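Long-range contact in cytochrome c (Chlorobaculum tepidum, PDB 3A9F), which probably carries electrons through its single heme c as the C-terminal domain of a cytochrome subunit of the photosynthetic P840 reaction centre: residues F25-A30 / G85-E90. Sequence-based numbering, arbitrary orientation.
Sequences FDFDAA and GIWLHE
Ile86 sets its CG2 methyl over one face of the Phe25 ring, a CH-pi contact 3.8 Å from the ring centroid and 22° off the normal. With CG2 anti to the backbone N, Ile86 puts this branch foremost: the methyl is nearest CE2, while CB faces CZ and the CD1 methyl lies near CE1.

Phe27 is worth following outward. Its CB leads to CG, anti to the carbonyl carbon (chi1 -72°), which brings the ring up to helix 78-91. CG lies at the edge of the Phe25 ring, whose CD2 stands 3.3 Å above the centre of the Phe27 ring. Cut back to an alanine, Phe25 is likely to leave the Ile86 methyls without the ring they pack on and one face of Phe27 without the edge that rests on it, opening a gap beside the helix start. Along one side, CD1 of Phe27 comes 4.0 Å from Trp87 CD1, and CE1 meets Glu90 CB and, obliquely, Ile86 CG2. At the tip, CZ lies 3.2 Å from Glu90 OE1, near the ring plane; the other carboxylate oxygen, OE2, accepts from Ala21 N. Lys91 adds a cation-pi contact to this ring.

Deeper in, Ala30 CB sits 3.8 Å from Trp87 CB, at the pair whose CA atoms are nearest across the two segments, and Phe27 O is 3.3 Å from Trp87 CD1. Asp26 N-caps the helix, its OD1 accepting from Ala29 N. The contact thus joins the start of helix 27-37 to the last turns of helix 78-91, the N- and C-terminal helix pairing of the cytochrome c fold; beyond it, Leu88 packs on helix 61-70 and touches the heme.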
loop_
_atom_site.group_PDB
_atom_site.type_symbol
_atom_site.label_atom_id
_atom_site.label_comp_id
_atom_site.label_asym_id
_atom_site.label_seq_id
_atom_site.Cartn_x
_atom_site.Cartn_y
_atom_site.Cartn_z
ATOM N N PHE A 25 13.094 -7.717 5.178
ATOM C CA PHE A 25 12.477 -6.618 4.424
ATOM C C PHE A 25 12.813 -5.278 5.050
ATOM O O PHE A 25 12.744 -5.116 6.275
ATOM C CB PHE A 25 10.968 -6.853 4.425
ATOM C CG PHE A 25 10.156 -5.846 3.625
ATOM C CD1 PHE A 25 10.058 -5.919 2.240
ATOM C CD2 PHE A 25 9.419 -4.875 4.285
ATOM C CE1 PHE A 25 9.277 -4.974 1.545
ATOM C CE2 PHE A 25 8.629 -3.971 3.594
ATOM C CZ PHE A 25 8.560 -4.035 2.232
ATOM N N ASP A 26 13.137 -4.303 4.198
ATOM C CA ASP A 26 13.482 -2.962 4.657
ATOM C C ASP A 26 12.196 -2.142 4.758
ATOM O O ASP A 26 11.734 -1.508 3.794
ATOM C CB ASP A 26 14.500 -2.306 3.725
ATOM C CG ASP A 26 15.008 -0.971 4.248
ATOM O OD1 ASP A 26 14.376 -0.382 5.150
ATOM O OD2 ASP A 26 16.061 -0.513 3.743
ATOM N N PHE A 27 11.616 -2.146 5.948
ATOM C CA PHE A 27 10.379 -1.411 6.176
ATOM C C PHE A 27 10.561 0.100 6.096
ATOM O O PHE A 27 9.630 0.822 5.721
ATOM C CB PHE A 27 9.757 -1.804 7.513
ATOM C CG PHE A 27 9.167 -3.185 7.510
ATOM C CD1 PHE A 27 7.880 -3.410 7.017
ATOM C CD2 PHE A 27 9.896 -4.262 8.019
ATOM C CE1 PHE A 27 7.330 -4.700 7.013
ATOM C CE2 PHE A 27 9.358 -5.562 8.012
ATOM C CZ PHE A 27 8.074 -5.778 7.515
ATOM N N ASP A 28 11.751 0.591 6.443
ATOM C CA ASP A 28 11.997 2.040 6.401
ATOM C C ASP A 28 11.955 2.545 4.971
ATOM O O ASP A 28 11.323 3.580 4.682
ATOM C CB ASP A 28 13.342 2.391 7.053
ATOM C CG ASP A 28 13.356 2.143 8.561
ATOM O OD1 ASP A 28 12.284 2.191 9.213
ATOM O OD2 ASP A 28 14.461 1.906 9.098
ATOM N N ALA A 29 12.608 1.819 4.067
ATOM C CA ALA A 29 12.602 2.166 2.651
ATOM C C ALA A 29 11.192 2.019 2.089
ATOM O O ALA A 29 10.754 2.840 1.275
ATOM C CB ALA A 29 13.581 1.292 1.879
ATOM N N ALA A 30 10.464 0.999 2.537
ATOM C CA ALA A 30 9.090 0.792 2.069
ATOM C C ALA A 30 8.197 1.956 2.458
ATOM O O ALA A 30 7.411 2.429 1.642
ATOM C CB ALA A 30 8.528 -0.507 2.616
ATOM N N GLY A 85 2.112 -2.625 -0.615
ATOM C CA GLY A 85 1.156 -3.527 0.037
ATOM C C GLY A 85 1.711 -4.157 1.303
ATOM O O GLY A 85 1.016 -4.256 2.310
ATOM N N ILE A 86 2.967 -4.593 1.245
ATOM C CA ILE A 86 3.590 -5.179 2.428
ATOM C C ILE A 86 3.637 -4.164 3.568
ATOM O O ILE A 86 3.251 -4.473 4.691
ATOM C CB ILE A 86 4.999 -5.696 2.104
ATOM C CG1 ILE A 86 4.910 -6.944 1.211
ATOM C CG2 ILE A 86 5.767 -6.001 3.411
ATOM C CD1 ILE A 86 6.231 -7.280 0.497
ATOM N N TRP A 87 4.088 -2.946 3.287
ATOM C CA TRP A 87 4.205 -1.958 4.359
ATOM C C TRP A 87 2.826 -1.597 4.911
ATOM O O TRP A 87 2.638 -1.547 6.132
ATOM C CB TRP A 87 4.955 -0.692 3.903
ATOM C CG TRP A 87 5.270 0.189 5.068
ATOM C CD1 TRP A 87 6.391 0.133 5.851
ATOM C CD2 TRP A 87 4.431 1.191 5.637
ATOM N NE1 TRP A 87 6.310 1.058 6.859
ATOM C CE2 TRP A 87 5.116 1.720 6.757
ATOM C CE3 TRP A 87 3.172 1.714 5.300
ATOM C CZ2 TRP A 87 4.584 2.748 7.545
ATOM C CZ3 TRP A 87 2.641 2.733 6.084
ATOM C CH2 TRP A 87 3.349 3.237 7.198
ATOM N N LEU A 88 1.857 -1.335 4.033
ATOM C CA LEU A 88 0.528 -0.982 4.532
ATOM C C LEU A 88 -0.070 -2.132 5.348
ATOM O O LEU A 88 -0.675 -1.895 6.409
ATOM C CB LEU A 88 -0.407 -0.628 3.391
ATOM C CG LEU A 88 -0.097 0.682 2.682
ATOM C CD1 LEU A 88 -0.907 0.741 1.381
ATOM C CD2 LEU A 88 -0.378 1.892 3.592
ATOM N N HIS A 89 0.108 -3.366 4.872
ATOM C CA HIS A 89 -0.451 -4.514 5.572
ATOM C C HIS A 89 0.176 -4.680 6.964
ATOM O O HIS A 89 -0.535 -4.927 7.951
ATOM C CB HIS A 89 -0.276 -5.783 4.730
ATOM C CG HIS A 89 -0.781 -7.012 5.405
ATOM N ND1 HIS A 89 0.011 -8.117 5.613
ATOM C CD2 HIS A 89 -1.987 -7.299 5.950
ATOM C CE1 HIS A 89 -0.691 -9.039 6.249
ATOM N NE2 HIS A 89 -1.906 -8.569 6.462
ATOM N N GLU A 90 1.499 -4.541 7.059
ATOM C CA GLU A 90 2.204 -4.880 8.305
ATOM C C GLU A 90 2.407 -3.731 9.285
ATOM O O GLU A 90 2.571 -3.977 10.486
ATOM C CB GLU A 90 3.543 -5.551 7.994
ATOM C CG GLU A 90 3.349 -6.838 7.188
ATOM C CD GLU A 90 4.521 -7.810 7.196
ATOM O OE1 GLU A 90 5.490 -7.621 7.964
ATOM O OE2 GLU A 90 4.457 -8.785 6.418
#